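Local coordinates for metallocarboxypeptidase (Trypanosoma cruzi, PDB 3DWC), which probably releases C-terminal amino acids other than proline from peptides, acting as a metal-dependent carboxypeptidase of the M32 family, at residues S335-K338 and R339-Q342; Y492-H495 and L496-R499. All coordinates share one frame; numbering follows the deposited sequence.

Contact 1: residues S335-K338 and R339-Q342; sequences SNMK and RVIQ. With SO4 (sulfate ion), chain U.
Val-340 N and Ile-341 N reach back one helical turn to Asn-336 O and Met-337 O, and these two bonds are the straightest of the backbone set that joins residues 335-338 to 339-342 in the short helix 334-341. The Ile-341 N to Met-337 O bond measures 2.9 Å with an N-H...O angle of 170°. Arg-339 N is held less firmly, by weak bonds divided between Ser-335 O and Asn-336 O. At the C-terminal end Gln-342 N still donates to Lys-338 O (2.9 Å), although Gln-342 has already left helical backbone angles.

Apolar contacts lie on the buried side. The methyl CE of Met-337 curls back to within 4.2 Å of Ile-341 CG1 and also nears Val-340 CB; Met-315 of helix 312-326 packs against both Met-337 and Ile-341.

The extended Lys-338 methylenes make van der Waals contact with the Gln-342 amide, Lys-338 CE lying 3.5 Å from Gln-342 OE1. The amide nitrogen of Gln-342 bonds the chain terminus and Arg-310 O.

Polar and ionic contacts gather round Arg-339. Bends at chi2 (122°) and chi3 (94°) bring CD to 3.3 Å from Ser-335 O and carry the guanidinium past Ser-335 OG, which lies in contact 3.6 Å from Arg-339 NH1 but hydrogen-bonds a bound glycerol. Arg-339 NH2 donates to sulfate O4 at 3.0 Å, at the guanidinium edge, and also bonds Thr-199 O.

The sulfate, probably from the crystallisation liquor, is consistent with a small anion-binding spot made by Arg-339 NH2 and Thr-199 N, although a long, weak ion pair from Arg-339 NE to Glu-198 probably offsets part of the charge; Met-337 and Ile-341 meanwhile pack against helix 312-326.

Contact 2: residues Y492-H495 and L496-R499; sequences YRRH and LERR. With SO4 (sulfate ion), chain V.
The last helix of the chain, 490-501, carries this contact, a series of i to i+4 pairs between residues 492-495 and 496-499. On the buried side Leu-496 CD1 sits over one face of the Tyr-492 ring, a CH-pi contact 3.9 Å from the centroid; Trp-181 and Leu-185 of helix 168-196 pack against the same leucine.

Arg-493, extended from CG to NE, forms a salt bridge with Glu-497: NE meets OE1 at 3.0 Å from above the carboxylate plane, and the two flat groups are turned 69° apart. A water donates to Glu-497 OE1 (2.6 Å) and weakly accepts from Arg-493 NH2.

Arg-498 lies alongside Arg-494, with Arg-494 CG against one face of the Arg-498 guanidinium, 3.5 Å from Arg-498 NH2. These like charges are close, but the bent Arg-494 turns to a sulfate that probably offsets part of the charge: its NH2 bonds O4 at 3.0 Å and NH1 bonds O3 weakly. This ion, probably from the crystallisation liquor, is also held by Asn-488.

His-495 turns its CE1 edge onto the centre of the Arg-499 guanidinium face, 3.3 Å from CZ, the planes 71° apart. Both bind Glu-355, His-495 through NE2 and Arg-499 through a salt bridge from NH2. Glu-355 probably offsets the buried arginine's charge and, with Met-306 O and Gly-505 O on Arg-499, restricts rotation of both groups.

How the contacts relate
Contact 1 precedes contact 2 along the chain, and their centres lie about 17 Å apart on the same side of the chain's centre. They meet where Gln-342, just past the end of helix 334-341, packs on Arg-499 of helix 490-501, with Gln-342 NE2 3.7 Å from Arg-499 NE. The C-terminal residue joins them further: Gly-505 accepts hydrogen bonds from both of these nitrogens, through OXT and O respectively. Neither contact belongs to the cobalt site formed by His-267, His-271 and Glu-298; the side chain of Tyr-492 in contact 2 is about 13 Å from the metal.

Contact 1: residues S335-K338 and R339-Q342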
loop_
_atom_site.group_PDB
_atom_site.type_symbol
_atom_site.label_atom_id
_atom_site.label_comp_id
_atom_site.label_asym_id
_atom_site.label_seq_id
_atom_site.Cartn_x
_atom_site.Cartn_y
_atom_site.Cartn_z
ATOM N N SER B 335 13.637 32.008 -23.870
ATOM C CA SER B 335 13.304 31.966 -25.286
ATOM C C SER B 335 13.609 30.587 -25.911
ATOM O O SER B 335 12.803 30.028 -26.669
ATOM C CB SER B 335 14.083 33.069 -26.034
ATOM O OG SER B 335 14.145 32.782 -27.438
ATOM N N ASN B 336 14.765 30.023 -25.608
ATOM C CA ASN B 336 15.063 28.711 -26.162
ATOM C C ASN B 336 14.182 27.605 -25.567
ATOM O O ASN B 336 13.693 26.759 -26.302
ATOM C CB ASN B 336 16.532 28.331 -25.993
ATOM C CG ASN B 336 16.833 27.012 -26.638
ATOM O OD1 ASN B 336 16.915 26.956 -27.857
ATOM N ND2 ASN B 336 16.943 25.932 -25.848
ATOM N N MET B 337 13.914 27.627 -24.261
ATOM C CA MET B 337 13.073 26.588 -23.706
ATOM C C MET B 337 11.652 26.635 -24.228
ATOM O O MET B 337 10.995 25.614 -24.346
ATOM C CB MET B 337 13.096 26.581 -22.185
ATOM C CG MET B 337 14.442 26.130 -21.619
ATOM S SD MET B 337 14.957 24.492 -22.140
ATOM C CE MET B 337 13.472 23.606 -21.731
ATOM N N LYS B 338 11.138 27.821 -24.488
ATOM C CA LYS B 338 9.849 27.918 -25.167
ATOM C C LYS B 338 9.863 27.197 -26.521
ATOM O O LYS B 338 8.902 26.536 -26.909
ATOM C CB LYS B 338 9.444 29.380 -25.342
ATOM C CG LYS B 338 8.102 29.548 -26.021
ATOM C CD LYS B 338 7.717 31.026 -26.063
ATOM C CE LYS B 338 6.722 31.321 -27.145
ATOM N NZ LYS B 338 6.443 32.829 -27.175
ATOM N N ARG B 339 10.965 27.317 -27.241
ATOM C CA ARG B 339 11.073 26.709 -28.569
ATOM C C ARG B 339 11.116 25.208 -28.487
ATOM O O ARG B 339 10.506 24.536 -29.302
ATOM C CB ARG B 339 12.277 27.257 -29.323
ATOM C CG ARG B 339 11.892 28.405 -30.182
ATOM C CD ARG B 339 12.585 29.700 -29.937
ATOM N NE ARG B 339 13.728 29.909 -30.768
ATOM C CZ ARG B 339 14.208 31.081 -31.192
ATOM N NH1 ARG B 339 13.635 32.252 -30.935
ATOM N NH2 ARG B 339 15.300 31.066 -31.924
ATOM N N VAL B 340 11.813 24.696 -27.473
ATOM C CA VAL B 340 11.860 23.265 -27.176
ATOM C C VAL B 340 10.453 22.737 -26.758
ATOM O O VAL B 340 9.935 21.802 -27.338
ATOM C CB VAL B 340 12.907 22.984 -26.047
ATOM C CG1 VAL B 340 12.820 21.512 -25.545
ATOM C CG2 VAL B 340 14.324 23.362 -26.512
ATOM N N ILE B 341 9.843 23.353 -25.765
ATOM C CA ILE B 341 8.570 22.882 -25.201
ATOM C C ILE B 341 7.362 23.057 -26.174
ATOM O O ILE B 341 6.385 22.284 -26.074
ATOM C CB ILE B 341 8.305 23.574 -23.794
ATOM C CG1 ILE B 341 9.373 23.233 -22.733
ATOM C CG2 ILE B 341 6.962 23.257 -23.173
ATOM C CD1 ILE B 341 9.498 21.860 -22.416
ATOM N N GLN B 342 7.405 24.042 -27.086
ATOM C CA GLN B 342 6.281 24.313 -28.028
ATOM C C GLN B 342 6.571 23.802 -29.430
ATOM O O GLN B 342 5.894 24.153 -30.380
ATOM C CB GLN B 342 5.954 25.800 -28.120
ATOM C CG GLN B 342 5.317 26.354 -26.837
ATOM C CD GLN B 342 4.927 27.807 -26.940
ATOM O OE1 GLN B 342 4.969 28.410 -28.012
ATOM N NE2 GLN B 342 4.498 28.374 -25.819
HETATM S S SO4 U . 17.200 32.764 -34.335
HETATM O O1 SO4 U . 18.137 33.650 -33.629
HETATM O O2 SO4 U . 17.356 32.911 -35.785
HETATM O O3 SO4 U . 17.470 31.374 -33.989
HETATM O O4 SO4 U . 15.832 33.131 -33.971
#

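Contact 2: residues Y492-H495 and L496-R499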
loop_
_atom_site.group_PDB
_atom_site.type_symbol
_atom_site.label_atom_id
_atom_site.label_comp_id
_atom_site.label_asym_id
_atom_site.label_seq_id
_atom_site.Cartn_x
_atom_site.Cartn_y
_atom_site.Cartn_z
ATOM N N TYR B 492 -10.406 26.631 -27.560
ATOM C CA TYR B 492 -9.249 25.753 -27.828
ATOM C C TYR B 492 -8.640 26.181 -29.148
ATOM O O TYR B 492 -7.447 26.305 -29.260
ATOM C CB TYR B 492 -9.757 24.302 -27.891
ATOM C CG TYR B 492 -8.751 23.177 -28.000
ATOM C CD1 TYR B 492 -7.517 23.202 -27.330
ATOM C CD2 TYR B 492 -9.073 22.041 -28.710
ATOM C CE1 TYR B 492 -6.649 22.128 -27.394
ATOM C CE2 TYR B 492 -8.187 20.962 -28.787
ATOM C CZ TYR B 492 -6.992 21.015 -28.131
ATOM O OH TYR B 492 -6.151 19.929 -28.233
ATOM N N ARG B 493 -9.476 26.427 -30.150
ATOM C CA ARG B 493 -9.006 26.943 -31.435
ATOM C C ARG B 493 -8.189 28.251 -31.292
ATOM O O ARG B 493 -7.125 28.376 -31.859
ATOM C CB ARG B 493 -10.225 27.185 -32.371
ATOM C CG ARG B 493 -9.867 27.706 -33.736
ATOM C CD ARG B 493 -11.095 28.011 -34.631
ATOM N NE ARG B 493 -10.630 28.401 -35.950
ATOM C CZ ARG B 493 -11.363 28.508 -37.058
ATOM N NH1 ARG B 493 -12.670 28.296 -37.076
ATOM N NH2 ARG B 493 -10.754 28.853 -38.175
ATOM N N ARG B 494 -8.739 29.240 -30.590
ATOM C CA ARG B 494 -8.051 30.517 -30.382
ATOM C C ARG B 494 -6.774 30.367 -29.601
ATOM O O ARG B 494 -5.815 31.071 -29.887
ATOM C CB ARG B 494 -8.918 31.509 -29.601
ATOM C CG ARG B 494 -9.543 32.521 -30.417
ATOM C CD ARG B 494 -10.916 32.282 -30.583
ATOM N NE ARG B 494 -11.684 32.472 -29.353
ATOM C CZ ARG B 494 -12.987 32.716 -29.353
ATOM N NH1 ARG B 494 -13.626 32.855 -30.507
ATOM N NH2 ARG B 494 -13.649 32.846 -28.204
ATOM N N HIS B 495 -6.776 29.499 -28.596
ATOM C CA HIS B 495 -5.533 29.128 -27.843
ATOM C C HIS B 495 -4.452 28.555 -28.766
ATOM O O HIS B 495 -3.293 28.984 -28.735
ATOM C CB HIS B 495 -5.838 28.073 -26.777
ATOM C CG HIS B 495 -4.605 27.418 -26.200
ATOM N ND1 HIS B 495 -3.732 28.097 -25.377
ATOM C CD2 HIS B 495 -4.122 26.154 -26.297
ATOM C CE1 HIS B 495 -2.741 27.304 -25.032
ATOM N NE2 HIS B 495 -2.945 26.112 -25.583
ATOM N N LEU B 496 -4.829 27.559 -29.575
ATOM C CA LEU B 496 -3.864 26.954 -30.503
ATOM C C LEU B 496 -3.345 27.909 -31.580
ATOM O O LEU B 496 -2.168 27.921 -31.862
ATOM C CB LEU B 496 -4.415 25.632 -31.117
ATOM C CG LEU B 496 -4.675 24.450 -30.146
ATOM C CD1 LEU B 496 -5.415 23.347 -30.827
ATOM C CD2 LEU B 496 -3.385 23.900 -29.436
ATOM N N GLU B 497 -4.224 28.691 -32.195
ATOM C CA GLU B 497 -3.861 29.753 -33.154
ATOM C C GLU B 497 -2.902 30.801 -32.597
ATOM O O GLU B 497 -1.872 31.119 -33.223
ATOM C CB GLU B 497 -5.131 30.482 -33.651
ATOM C CG GLU B 497 -5.988 29.642 -34.574
ATOM C CD GLU B 497 -7.317 30.330 -34.933
ATOM O OE1 GLU B 497 -7.966 29.852 -35.848
ATOM O OE2 GLU B 497 -7.721 31.327 -34.303
ATOM N N ARG B 498 -3.231 31.312 -31.411
ATOM C CA ARG B 498 -2.425 32.303 -30.750
ATOM C C ARG B 498 -1.051 31.822 -30.346
ATOM O O ARG B 498 -0.086 32.577 -30.443
ATOM C CB ARG B 498 -3.137 32.863 -29.503
ATOM C CG ARG B 498 -4.326 33.727 -29.883
ATOM C CD ARG B 498 -5.239 34.093 -28.708
ATOM N NE ARG B 498 -6.439 34.765 -29.217
ATOM C CZ ARG B 498 -7.547 34.993 -28.491
ATOM N NH1 ARG B 498 -7.635 34.611 -27.236
ATOM N NH2 ARG B 498 -8.582 35.600 -29.038
ATOM N N ARG B 499 -0.982 30.586 -29.872
ATOM C CA ARG B 499 0.252 30.045 -29.405
ATOM C C ARG B 499 1.117 29.603 -30.592
ATOM O O ARG B 499 2.271 30.006 -30.676
ATOM C CB ARG B 499 -0.007 28.910 -28.438
ATOM C CG ARG B 499 1.255 28.143 -28.077
ATOM C CD ARG B 499 1.037 27.240 -26.885
ATOM N NE ARG B 499 0.837 27.966 -25.636
ATOM C CZ ARG B 499 0.555 27.389 -24.475
ATOM N NH1 ARG B 499 0.424 28.128 -23.365
ATOM N NH2 ARG B 499 0.442 26.074 -24.419
HETATM S S SO4 V . -17.052 32.085 -29.775
HETATM O O1 SO4 V . -17.455 33.482 -29.966
HETATM O O2 SO4 V . -18.200 31.197 -30.015
HETATM O O3 SO4 V . -16.055 31.758 -30.797
HETATM O O4 SO4 V . -16.481 31.941 -28.421
HETATM O O HOH W 1 -7.341 28.807 -38.090
#